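Local coordinates for antifreeze protein (Uncultured bacterium, PDB 6EIO) that probably binds ice, through two faces of its beta-solenoid fold, and so acts as an antifreeze protein, at residues T26-G31 with T91-D96; S42-T47 with V219-N224; T50-D55 with G70-T75; A98-S103 with I146-I151. All coordinates share one frame; numbering follows the deposited sequence.

Contact 1 (T26-G31 with T91-D96)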
loop_
_atom_site.group_PDB
_atom_site.type_symbol
_atom_site.label_atom_id
_atom_site.label_comp_id
_atom_site.label_asym_id
_atom_site.label_seq_id
_atom_site.Cartn_x
_atom_site.Cartn_y
_atom_site.Cartn_z
ATOM N N THR A 26 10.913 -8.674 9.684
ATOM C CA THR A 26 9.746 -9.494 9.943
ATOM C C THR A 26 8.542 -8.895 9.214
ATOM O O THR A 26 8.518 -7.702 8.885
ATOM C CB THR A 26 9.444 -9.542 11.442
ATOM O OG1 THR A 26 9.179 -8.216 11.899
ATOM C CG2 THR A 26 10.604 -10.149 12.228
ATOM N N PRO A 27 7.510 -9.694 8.968
ATOM C CA PRO A 27 6.276 -9.122 8.437
ATOM C C PRO A 27 5.733 -8.073 9.394
ATOM O O PRO A 27 6.022 -8.068 10.592
ATOM C CB PRO A 27 5.337 -10.334 8.333
ATOM C CG PRO A 27 6.246 -11.523 8.304
ATOM C CD PRO A 27 7.400 -11.146 9.174
ATOM N N ILE A 28 4.939 -7.166 8.842
ATOM C CA ILE A 28 4.210 -6.177 9.631
ATOM C C ILE A 28 2.801 -6.714 9.859
ATOM O O ILE A 28 2.011 -6.837 8.915
ATOM C CB ILE A 28 4.177 -4.813 8.940
ATOM C CG1 ILE A 28 5.602 -4.282 8.851
ATOM C CG2 ILE A 28 3.269 -3.832 9.703
ATOM C CD1 ILE A 28 5.735 -3.074 7.986
ATOM N N THR A 29 2.472 -7.039 11.103
ATOM C CA THR A 29 1.141 -7.525 11.446
ATOM C C THR A 29 0.108 -6.450 11.131
ATOM O O THR A 29 0.224 -5.331 11.644
ATOM C CB THR A 29 1.136 -7.817 12.954
ATOM O OG1 THR A 29 2.008 -8.911 13.229
ATOM C CG2 THR A 29 -0.250 -8.177 13.437
ATOM N N LEU A 30 -0.904 -6.794 10.338
ATOM C CA LEU A 30 -2.006 -5.900 10.014
ATOM C C LEU A 30 -3.250 -6.194 10.834
ATOM O O LEU A 30 -4.235 -5.449 10.743
ATOM C CB LEU A 30 -2.353 -5.994 8.522
ATOM C CG LEU A 30 -1.198 -5.681 7.577
ATOM C CD1 LEU A 30 -1.660 -5.892 6.138
ATOM C CD2 LEU A 30 -0.628 -4.278 7.762
ATOM N N GLY A 31 -3.227 -7.252 11.629
ATOM C CA GLY A 31 -4.366 -7.535 12.469
ATOM C C GLY A 31 -5.650 -7.663 11.666
ATOM O O GLY A 31 -5.717 -8.335 10.622
ATOM N N THR A 91 -3.294 1.629 12.871
ATOM C CA THR A 91 -2.421 2.505 13.654
ATOM C C THR A 91 -1.232 1.725 14.195
ATOM O O THR A 91 -0.081 2.161 14.077
ATOM C CB THR A 91 -3.227 3.160 14.764
ATOM O OG1 THR A 91 -4.178 4.025 14.142
ATOM C CG2 THR A 91 -2.315 3.947 15.725
ATOM N N THR A 92 -1.491 0.542 14.758
ATOM C CA THR A 92 -0.398 -0.295 15.248
ATOM C C THR A 92 0.594 -0.610 14.129
ATOM O O THR A 92 1.814 -0.500 14.307
ATOM C CB THR A 92 -0.989 -1.578 15.847
ATOM O OG1 THR A 92 -1.809 -1.208 16.951
ATOM C CG2 THR A 92 0.094 -2.574 16.270
ATOM N N ALA A 93 0.083 -1.016 12.966
ATOM C CA ALA A 93 0.947 -1.388 11.852
ATOM C C ALA A 93 1.754 -0.193 11.343
ATOM O O ALA A 93 2.943 -0.321 11.034
ATOM C CB ALA A 93 0.110 -1.970 10.717
ATOM N N TYR A 94 1.102 0.968 11.231
ATOM C CA TYR A 94 1.786 2.182 10.811
ATOM C C TYR A 94 2.942 2.505 11.754
ATOM O O TYR A 94 4.059 2.803 11.326
ATOM C CB TYR A 94 0.762 3.316 10.807
ATOM C CG TYR A 94 1.321 4.674 10.441
ATOM C CD1 TYR A 94 1.952 5.474 11.397
ATOM C CD2 TYR A 94 1.200 5.174 9.145
ATOM C CE1 TYR A 94 2.432 6.734 11.069
ATOM C CE2 TYR A 94 1.685 6.428 8.815
ATOM C CZ TYR A 94 2.299 7.208 9.772
ATOM O OH TYR A 94 2.761 8.438 9.409
ATOM N N ASN A 95 2.666 2.466 13.058
ATOM C CA ASN A 95 3.692 2.808 14.036
ATOM C C ASN A 95 4.822 1.782 14.020
ATOM O O ASN A 95 5.999 2.149 14.161
ATOM C CB ASN A 95 3.076 2.917 15.430
ATOM C CG ASN A 95 2.170 4.120 15.619
ATOM O OD1 ASN A 95 1.275 4.095 16.499
ATOM N ND2 ASN A 95 2.388 5.169 14.869
ATOM N N ASP A 96 4.490 0.499 13.860
ATOM C CA ASP A 96 5.502 -0.549 13.737
ATOM C C ASP A 96 6.404 -0.260 12.545
ATOM O O ASP A 96 7.633 -0.180 12.662
ATOM C CB ASP A 96 4.745 -1.892 13.595
ATOM C CG ASP A 96 5.622 -3.103 13.326
ATOM O OD1 ASP A 96 6.843 -3.031 13.514
ATOM O OD2 ASP A 96 5.059 -4.130 12.887
HETATM O O HOH W 1 4.568 -6.814 13.171
HETATM O O HOH W 2 2.253 -4.191 13.346
#
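The long helix that lies alongside the beta-solenoid in this ice-binding fold meets the N-terminal loop here. Ala-93 and Asp-96 of helix 81-99 face Ile-28, Thr-29 and Leu-30. The apolar part of the contact centres on the Ala-93 methyl. Ile-28 CG2 approaches Ala-93 CB at 3.8 Å. Leu-30 starts away from the helix but its end returns, and CD2 comes to 3.8 Å from Ala-93 CB. Ile-195 of strand 193-196 also touches Ala-93 and Leu-30, so the solenoid wall closes this cluster. A loop carbonyl lies against the same methyl, with Thr-29 O 3.5 Å from Ala-93 CB.

Asp-96 forms the polar part. Its CG stands anti to the backbone N (chi1 175°), which carries the carboxylate out to the loop. There it slides past Ile-28, the two side chains running in opposite directions, with Asp-96 OD2 3.7 Å from Ile-28 CG2. OD2 reaches the loop backbone through two waters. Water 1 donates to Asp-96 OD2 at 2.7 Å. Water 1 accepts from Thr-29 N at 3.0 Å, and also donates to Pro-27 O. Water 2 donates to Asp-96 OD2 at 2.8 Å and to Thr-29 O at 2.9 Å. The second carboxylate oxygen, OD1, forms a salt bridge with Arg-100 NE.

No direct hydrogen bond joins the two segments. Between them the link is therefore methyl packing and a pair of waters that tie loop peptide groups to one carboxylate oxygen. The carboxylate charge is probably balanced by Arg-100, which also bonds to the Thr-26 and Pro-27 carbonyls.

Contact 2 (S42-T47 with V219-N224)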
loop_
_atom_site.group_PDB
_atom_site.type_symbol
_atom_site.label_atom_id
_atom_site.label_comp_id
_atom_site.label_asym_id
_atom_site.label_seq_id
_atom_site.Cartn_x
_atom_site.Cartn_y
_atom_site.Cartn_z
ATOM N N SER A 42 -11.856 9.297 7.029
ATOM C CA SER A 42 -12.806 10.393 6.978
ATOM C C SER A 42 -13.960 10.147 6.012
ATOM O O SER A 42 -15.108 10.467 6.340
ATOM C CB SER A 42 -12.078 11.702 6.646
ATOM O OG SER A 42 -11.411 11.609 5.402
ATOM N N SER A 43 -13.680 9.611 4.821
ATOM C CA SER A 43 -14.706 9.336 3.823
ATOM C C SER A 43 -14.083 8.493 2.720
ATOM O O SER A 43 -12.862 8.341 2.632
ATOM C CB SER A 43 -15.297 10.622 3.241
ATOM O OG SER A 43 -14.329 11.331 2.488
ATOM N N VAL A 44 -14.956 7.957 1.877
ATOM C CA VAL A 44 -14.580 7.298 0.632
ATOM C C VAL A 44 -15.382 7.936 -0.490
ATOM O O VAL A 44 -16.594 8.120 -0.357
ATOM C CB VAL A 44 -14.857 5.786 0.675
ATOM C CG1 VAL A 44 -14.543 5.153 -0.676
ATOM C CG2 VAL A 44 -14.046 5.135 1.785
ATOM N N THR A 45 -14.720 8.247 -1.598
ATOM C CA THR A 45 -15.399 8.782 -2.768
ATOM C C THR A 45 -14.959 7.992 -3.983
ATOM O O THR A 45 -13.764 7.853 -4.230
ATOM C CB THR A 45 -15.074 10.273 -2.986
ATOM O OG1 THR A 45 -15.480 11.035 -1.847
ATOM C CG2 THR A 45 -15.794 10.827 -4.204
ATOM N N ASN A 46 -15.921 7.516 -4.757
ATOM C CA ASN A 46 -15.655 6.790 -5.977
ATOM C C ASN A 46 -16.405 7.414 -7.142
ATOM O O ASN A 46 -17.545 7.863 -7.013
ATOM C CB ASN A 46 -16.104 5.349 -5.857
ATOM C CG ASN A 46 -15.880 4.617 -7.138
ATOM O OD1 ASN A 46 -14.728 4.435 -7.539
ATOM N ND2 ASN A 46 -16.965 4.284 -7.847
ATOM N N THR A 47 -15.752 7.360 -8.304
ATOM C CA THR A 47 -16.300 7.718 -9.600
ATOM C C THR A 47 -16.166 6.519 -10.542
ATOM O O THR A 47 -15.081 5.927 -10.650
ATOM C CB THR A 47 -15.495 8.937 -10.157
ATOM O OG1 THR A 47 -15.636 10.032 -9.231
ATOM C CG2 THR A 47 -15.996 9.351 -11.529
ATOM N N VAL A 219 -10.090 7.920 1.074
ATOM C CA VAL A 219 -9.703 7.196 -0.129
ATOM C C VAL A 219 -10.605 7.648 -1.268
ATOM O O VAL A 219 -11.837 7.574 -1.171
ATOM C CB VAL A 219 -9.734 5.671 0.052
ATOM C CG1 VAL A 219 -9.382 4.991 -1.263
ATOM C CG2 VAL A 219 -8.735 5.251 1.116
ATOM N N THR A 220 -9.969 8.116 -2.344
ATOM C CA THR A 220 -10.641 8.573 -3.551
ATOM C C THR A 220 -10.255 7.639 -4.694
ATOM O O THR A 220 -9.076 7.340 -4.877
ATOM C CB THR A 220 -10.247 10.019 -3.870
ATOM O OG1 THR A 220 -10.574 10.858 -2.759
ATOM C CG2 THR A 220 -10.947 10.546 -5.104
ATOM N N MET A 221 -11.260 7.191 -5.442
ATOM C CA MET A 221 -11.091 6.201 -6.486
ATOM C C MET A 221 -11.810 6.659 -7.749
ATOM O O MET A 221 -12.846 7.333 -7.691
ATOM C CB MET A 221 -11.654 4.840 -6.005
ATOM C CG MET A 221 -10.835 4.208 -4.879
ATOM S SD MET A 221 -11.694 2.842 -4.056
ATOM C CE MET A 221 -12.965 3.757 -3.206
ATOM N N GLU A 222 -11.263 6.271 -8.892
ATOM C CA GLU A 222 -11.917 6.508 -10.176
ATOM C C GLU A 222 -11.595 5.331 -11.099
ATOM O O GLU A 222 -10.458 5.141 -11.525
ATOM C CB GLU A 222 -11.481 7.846 -10.772
ATOM C CG GLU A 222 -12.201 8.140 -12.077
ATOM C CD GLU A 222 -12.193 9.598 -12.537
ATOM O OE1 GLU A 222 -11.609 10.458 -11.863
ATOM O OE2 GLU A 222 -12.805 9.837 -13.602
ATOM N N GLY A 223 -12.606 4.516 -11.392
ATOM C CA GLY A 223 -12.423 3.411 -12.319
ATOM C C GLY A 223 -11.261 2.489 -12.004
ATOM O O GLY A 223 -10.530 2.087 -12.912
ATOM N N ASN A 224 -11.096 2.111 -10.739
ATOM C CA ASN A 224 -9.943 1.326 -10.335
ATOM C C ASN A 224 -10.268 -0.154 -10.183
ATOM O O ASN A 224 -11.422 -0.546 -10.016
ATOM C CB ASN A 224 -9.398 1.849 -9.001
ATOM C CG ASN A 224 -9.044 3.304 -9.085
ATOM O OD1 ASN A 224 -9.600 4.135 -8.361
ATOM N ND2 ASN A 224 -8.126 3.618 -9.997
HETATM O O HOH W 3 -13.607 9.978 -7.566
#
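Thr-47 and Glu-222 lie side by side and point the same way. Thr-47 CB rests 3.9 Å from Glu-222 CG. The Thr-47 methyl, CG2, is 3.8 Å from Glu-222 OE2, alongside the extended glutamate chain. Thr-45 and Thr-220 turn to this same outward face. Asn-46, Met-221, Val-44 and Val-219 turn inward. The Asn-46 and Met-221 side chains cross at about a right angle, with Asn-46 OD1 3.5 Å from Met-221 CB. That amide oxygen is near an acceptor, Met-221 O, but is bonded instead to Thr-50 OG1. Asn-46 ND2 bonds to Gly-48 O and Gly-66 O, so this buried amide is satisfied and its rotation fixed. Met-221 bends at chi3 (-70°) and sends CE obliquely back toward Val-44 CG1. That approach looks tight, but Met-221 was modelled in two conformers, so it is doubtful.

The segments are neighbouring parallel strands on one wall of the beta-solenoid. Strand 219-222, from late in the chain, pairs in register with strand 43-47 near its start, so these coils are neighbours in space but not in sequence. Five backbone hydrogen bonds join them, among them Met-221 N to Thr-45 O at 2.9 Å and Thr-47 N to Met-221 O at 3.0 Å. Val-219 N also bonds to Ser-43 O, Thr-45 N to Val-219 O, and Gly-223 N to Thr-47 O. Water 3 lies 2.6 Å from Thr-47 OG1 and donates to Met-221 O, giving that carbonyl a second donor. Past the strand, Asn-224 folds back, and its OD1 accepts from Glu-222 N at 2.8 Å, the donor 41° above the amide carbonyl plane.

Contact 3 (T50-D55 with G70-T75)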
loop_
_atom_site.group_PDB
_atom_site.type_symbol
_atom_site.label_atom_id
_atom_site.label_comp_id
_atom_site.label_asym_id
_atom_site.label_seq_id
_atom_site.Cartn_x
_atom_site.Cartn_y
_atom_site.Cartn_z
ATOM N N THR A 50 -15.295 1.275 -10.685
ATOM C CA THR A 50 -14.344 0.657 -9.789
ATOM C C THR A 50 -14.863 -0.693 -9.330
ATOM O O THR A 50 -16.061 -0.869 -9.100
ATOM C CB THR A 50 -14.139 1.585 -8.596
ATOM O OG1 THR A 50 -13.446 2.741 -9.079
ATOM C CG2 THR A 50 -13.349 0.951 -7.443
ATOM N N ASN A 51 -13.944 -1.644 -9.192
ATOM C CA ASN A 51 -14.277 -2.941 -8.630
ATOM C C ASN A 51 -13.264 -3.247 -7.537
ATOM O O ASN A 51 -12.058 -3.204 -7.783
ATOM C CB ASN A 51 -14.262 -4.034 -9.700
ATOM C CG ASN A 51 -14.920 -5.311 -9.212
ATOM O OD1 ASN A 51 -16.136 -5.476 -9.334
ATOM N ND2 ASN A 51 -14.135 -6.223 -8.671
ATOM N N ILE A 52 -13.771 -3.584 -6.357
ATOM C CA ILE A 52 -12.952 -4.016 -5.222
ATOM C C ILE A 52 -13.279 -5.471 -4.940
ATOM O O ILE A 52 -14.446 -5.807 -4.729
ATOM C CB ILE A 52 -13.236 -3.159 -3.973
ATOM C CG1 ILE A 52 -12.858 -1.697 -4.204
ATOM C CG2 ILE A 52 -12.510 -3.733 -2.767
ATOM C CD1 ILE A 52 -13.431 -0.750 -3.160
ATOM N N THR A 53 -12.255 -6.324 -4.902
ATOM C CA THR A 53 -12.417 -7.705 -4.439
ATOM C C THR A 53 -11.683 -7.778 -3.105
ATOM O O THR A 53 -10.452 -7.799 -3.052
ATOM C CB THR A 53 -11.881 -8.748 -5.424
ATOM O OG1 THR A 53 -12.433 -8.528 -6.728
ATOM C CG2 THR A 53 -12.304 -10.141 -4.970
ATOM N N GLY A 54 -12.450 -7.774 -2.026
ATOM C CA GLY A 54 -11.927 -7.637 -0.680
ATOM C C GLY A 54 -12.870 -6.778 0.125
ATOM O O GLY A 54 -13.819 -6.223 -0.419
ATOM N N ASP A 55 -12.620 -6.655 1.427
ATOM C CA ASP A 55 -13.530 -5.869 2.239
ATOM C C ASP A 55 -13.168 -4.379 2.174
ATOM O O ASP A 55 -12.039 -4.001 1.839
ATOM C CB ASP A 55 -13.556 -6.428 3.669
ATOM C CG ASP A 55 -14.117 -7.863 3.737
ATOM O OD1 ASP A 55 -14.875 -8.259 2.831
ATOM O OD2 ASP A 55 -13.786 -8.566 4.728
ATOM N N GLY A 70 -19.551 2.093 -8.634
ATOM C CA GLY A 70 -18.557 1.183 -8.105
ATOM C C GLY A 70 -19.228 -0.072 -7.586
ATOM O O GLY A 70 -20.373 -0.035 -7.131
ATOM N N ILE A 71 -18.469 -1.171 -7.615
ATOM C CA ILE A 71 -18.919 -2.501 -7.206
ATOM C C ILE A 71 -17.963 -3.020 -6.134
ATOM O O ILE A 71 -16.739 -3.040 -6.349
ATOM C CB ILE A 71 -18.938 -3.482 -8.399
ATOM C CG1 ILE A 71 -19.902 -3.022 -9.496
ATOM C CG2 ILE A 71 -19.280 -4.887 -7.932
ATOM C CD1 ILE A 71 -21.358 -2.960 -9.060
ATOM N N LEU A 72 -18.514 -3.464 -5.020
ATOM C CA LEU A 72 -17.774 -4.101 -3.946
ATOM C C LEU A 72 -18.104 -5.591 -3.960
ATOM O O LEU A 72 -19.238 -5.987 -3.662
ATOM C CB LEU A 72 -18.142 -3.477 -2.606
ATOM C CG LEU A 72 -17.474 -4.135 -1.407
ATOM C CD1 LEU A 72 -15.970 -3.997 -1.475
ATOM C CD2 LEU A 72 -18.034 -3.528 -0.123
ATOM N N ASN A 73 -17.114 -6.410 -4.314
ATOM C CA ASN A 73 -17.194 -7.862 -4.171
ATOM C C ASN A 73 -16.479 -8.182 -2.859
ATOM O O ASN A 73 -15.277 -8.461 -2.824
ATOM C CB ASN A 73 -16.542 -8.539 -5.371
ATOM C CG ASN A 73 -16.574 -10.053 -5.299
ATOM O OD1 ASN A 73 -17.138 -10.622 -4.371
ATOM N ND2 ASN A 73 -15.982 -10.713 -6.291
ATOM N N GLY A 74 -17.230 -8.048 -1.771
ATOM C CA GLY A 74 -16.683 -8.030 -0.429
ATOM C C GLY A 74 -17.710 -7.405 0.489
ATOM O O GLY A 74 -18.828 -7.095 0.069
ATOM N N THR A 75 -17.324 -7.230 1.755
ATOM C CA THR A 75 -18.236 -6.710 2.761
ATOM C C THR A 75 -17.850 -5.290 3.143
ATOM O O THR A 75 -16.672 -4.984 3.379
ATOM C CB THR A 75 -18.294 -7.627 3.994
ATOM O OG1 THR A 75 -18.728 -8.925 3.578
ATOM C CG2 THR A 75 -19.274 -7.113 5.035
HETATM O O HOH W 4 -14.655 -9.196 -8.274
HETATM O O HOH W 5 -16.593 -10.424 2.550
#
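Leu-72 holds CG anti to its backbone nitrogen (chi1 177°), and chi2 then swings CD1 across to the neighbouring strand. Leu-72 CD1 ends 3.7 Å from Ile-52 CG2, the two side chains crossing at a slant, and 3.3 Å from Gly-54 O. Asp-55 keeps CG beside its backbone N (chi1 -64°), which puts the carboxylate next to Thr-75. Asp-55 OD1 accepts from Thr-75 N at 2.9 Å, and the donor comes from above the carboxylate plane, 37° out of it. Water 5 donates to Asp-55 OD1 at 2.8 Å and also bonds to Thr-75 OG1. With an alanine here, Thr-75 N would probably be left without its acceptor and water 5 without one of its two partners.

Strands 51-53 and 71-73 are parallel neighbours on another wall of the beta-solenoid, one coil apart. Four backbone hydrogen bonds join them: Ile-71 N to Thr-50 O, Ile-52 N to Ile-71 O, Asn-73 N to Ile-52 O, and Gly-54 N to Asn-73 O. Ile-52 and Leu-72 turn to one side, where Ile-52 also meets Met-221 and Ala-37. Asn-51, Thr-53 and Asn-73 turn to the other. Thr-53 and Asn-73 lie side by side, with Thr-53 CG2 3.9 Å from Asn-73 ND2. Water 4 joins this row. Water 4 accepts from Asn-73 ND2 at 2.8 Å and from Asn-51 ND2 at 3.0 Å, and is also bonded to Thr-53 OG1. Where the strands end, the backbones stay close, and Gly-74 CA makes a CA-H...O contact of 3.4 Å with Gly-54 O.

Contact 4 (A98-S103 with I146-I151)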
loop_
_atom_site.group_PDB
_atom_site.type_symbol
_atom_site.label_atom_id
_atom_site.label_comp_id
_atom_site.label_asym_id
_atom_site.label_seq_id
_atom_site.Cartn_x
_atom_site.Cartn_y
_atom_site.Cartn_z
ATOM N N ALA A 98 6.913 2.520 10.916
ATOM C CA ALA A 98 7.658 3.770 11.016
ATOM C C ALA A 98 8.808 3.682 12.013
ATOM O O ALA A 98 9.777 4.442 11.901
ATOM C CB ALA A 98 6.714 4.900 11.421
ATOM N N ALA A 99 8.710 2.806 13.009
ATOM C CA ALA A 99 9.710 2.729 14.061
ATOM C C ALA A 99 10.865 1.813 13.719
ATOM O O ALA A 99 11.880 1.835 14.421
ATOM C CB ALA A 99 9.070 2.233 15.358
ATOM N N ARG A 100 10.757 1.004 12.677
ATOM C CA ARG A 100 11.816 0.047 12.410
ATOM C C ARG A 100 13.121 0.751 12.078
ATOM O O ARG A 100 13.134 1.761 11.377
ATOM C CB ARG A 100 11.413 -0.884 11.293
ATOM C CG ARG A 100 10.292 -1.730 11.777
ATOM C CD ARG A 100 9.861 -2.703 10.780
ATOM N NE ARG A 100 8.815 -3.551 11.338
ATOM C CZ ARG A 100 8.607 -4.798 10.946
ATOM N NH1 ARG A 100 9.373 -5.332 10.003
ATOM N NH2 ARG A 100 7.600 -5.504 11.453
ATOM N N VAL A 101 14.216 0.198 12.593
ATOM C CA VAL A 101 15.559 0.676 12.298
ATOM C C VAL A 101 16.475 -0.526 12.128
ATOM O O VAL A 101 16.255 -1.578 12.725
ATOM C CB VAL A 101 16.122 1.601 13.405
ATOM C CG1 VAL A 101 15.372 2.920 13.455
ATOM C CG2 VAL A 101 16.086 0.912 14.767
ATOM N N ALA A 102 17.523 -0.357 11.329
ATOM C CA ALA A 102 18.552 -1.367 11.190
ATOM C C ALA A 102 19.827 -0.682 10.745
ATOM O O ALA A 102 19.796 0.281 9.980
ATOM C CB ALA A 102 18.165 -2.411 10.146
ATOM N N SER A 103 20.963 -1.213 11.202
ATOM C CA SER A 103 22.247 -0.586 10.890
ATOM C C SER A 103 22.521 -0.563 9.392
ATOM O O SER A 103 23.260 0.306 8.909
ATOM C CB SER A 103 23.382 -1.315 11.609
ATOM O OG SER A 103 23.450 -2.676 11.223
ATOM N N ILE A 146 10.800 -9.840 2.933
ATOM C CA ILE A 146 9.987 -8.692 3.308
ATOM C C ILE A 146 10.686 -7.400 2.881
ATOM O O ILE A 146 11.915 -7.266 2.995
ATOM C CB ILE A 146 9.724 -8.689 4.833
ATOM C CG1 ILE A 146 8.948 -9.938 5.273
ATOM C CG2 ILE A 146 9.027 -7.407 5.282
ATOM C CD1 ILE A 146 7.530 -10.009 4.781
ATOM N N PHE A 147 9.880 -6.449 2.397
ATOM C CA PHE A 147 10.336 -5.139 1.957
ATOM C C PHE A 147 9.501 -4.089 2.676
ATOM O O PHE A 147 8.275 -4.091 2.540
ATOM C CB PHE A 147 10.145 -4.974 0.440
ATOM C CG PHE A 147 10.668 -6.104 -0.423
ATOM C CD1 PHE A 147 9.931 -7.276 -0.578
ATOM C CD2 PHE A 147 11.858 -5.967 -1.145
ATOM C CE1 PHE A 147 10.370 -8.280 -1.437
ATOM C CE2 PHE A 147 12.275 -6.961 -2.008
ATOM C CZ PHE A 147 11.538 -8.121 -2.141
ATOM N N VAL A 148 10.162 -3.195 3.424
ATOM C CA VAL A 148 9.478 -2.139 4.169
ATOM C C VAL A 148 10.049 -0.801 3.720
ATOM O O VAL A 148 11.270 -0.604 3.772
ATOM C CB VAL A 148 9.663 -2.303 5.685
ATOM C CG1 VAL A 148 9.004 -1.147 6.441
ATOM C CG2 VAL A 148 9.122 -3.652 6.153
ATOM N N ILE A 149 9.168 0.118 3.308
ATOM C CA ILE A 149 9.590 1.439 2.854
ATOM C C ILE A 149 8.911 2.494 3.708
ATOM O O ILE A 149 7.679 2.564 3.775
ATOM C CB ILE A 149 9.296 1.675 1.372
ATOM C CG1 ILE A 149 10.000 0.625 0.529
ATOM C CG2 ILE A 149 9.782 3.064 0.980
ATOM C CD1 ILE A 149 9.562 0.625 -0.905
ATOM N N GLN A 150 9.733 3.308 4.374
ATOM C CA GLN A 150 9.291 4.388 5.251
ATOM C C GLN A 150 9.400 5.698 4.479
ATOM O O GLN A 150 10.460 5.990 3.915
ATOM C CB GLN A 150 10.201 4.497 6.474
ATOM C CG GLN A 150 10.276 3.220 7.287
ATOM C CD GLN A 150 11.369 3.254 8.331
ATOM O OE1 GLN A 150 12.430 3.872 8.123
ATOM N NE2 GLN A 150 11.144 2.590 9.433
ATOM N N ILE A 151 8.328 6.486 4.445
ATOM C CA ILE A 151 8.281 7.682 3.612
ATOM C C ILE A 151 7.845 8.870 4.466
ATOM O O ILE A 151 6.717 8.904 4.961
ATOM C CB ILE A 151 7.351 7.488 2.404
ATOM C CG1 ILE A 151 7.806 6.272 1.587
ATOM C CG2 ILE A 151 7.317 8.743 1.551
ATOM C CD1 ILE A 151 6.756 5.731 0.676
HETATM O O HOH W 6 14.316 3.947 10.073
#
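Gln-150 on strand 147-151 reaches out to Arg-100, just beyond the end of helix 81-99. The hydrogen bonding comes first. Gln-150 NE2 donates to Arg-100 O at 2.9 Å, with an angle of 157° at the hydrogen. The acceptor lies close to the plane of the glutamine amide. The same NE2 also bonds to Ala-97 O. Ala-98 O is near as well, but poorly angled.

A water adds to this. Water 6 lies 2.8 Å from Arg-100 O and 2.7 Å from Gln-150 OE1. It has more acceptors around it than protons, so it may not serve both at once.

The remaining contact is packing. Arg-100 CB is 3.9 Å from Gln-150 NE2. The arginine chain runs extended (chi2 -178°) past the strand, and Arg-100 NH1 comes to 4.2 Å from Val-148 CG2. Its guanidinium is bound outside these segments. NE forms a salt bridge with Asp-96, NH1 bonds to Thr-26 O and Gln-25 OE1, and NH2 to Pro-27 O.

A leucine in place of Gln-150 would probably leave the carbonyls of Ala-97 and Arg-100 without this donor. One buried amide thus ties the helix end to the solenoid wall by bonding to backbone oxygens where the helix stops.

How the contacts relate
The four contacts fall into two pairs. Contacts 2 and 3 have centres about 12 Å apart, on adjoining walls of the beta-solenoid, with strands 43-47 and 51-53 consecutive. Asn-224 N and O bond to Thr-50 OG1 and Asn-51 N. Contacts 1 and 4 have centres about 11 Å apart, share helix 81-99 and meet where Arg-100 binds the Thr-26 and Pro-27 carbonyls. The pairs are far apart, contacts 3 and 4 by about 30 Å between centres. Along the chain, contact 3 nests inside contacts 1 and 2, contact 4 follows contact 1, and contacts 1 and 2 cross. One pair thus joins coils within the solenoid, and the other fastens the helix and the N-terminal loop to its wall.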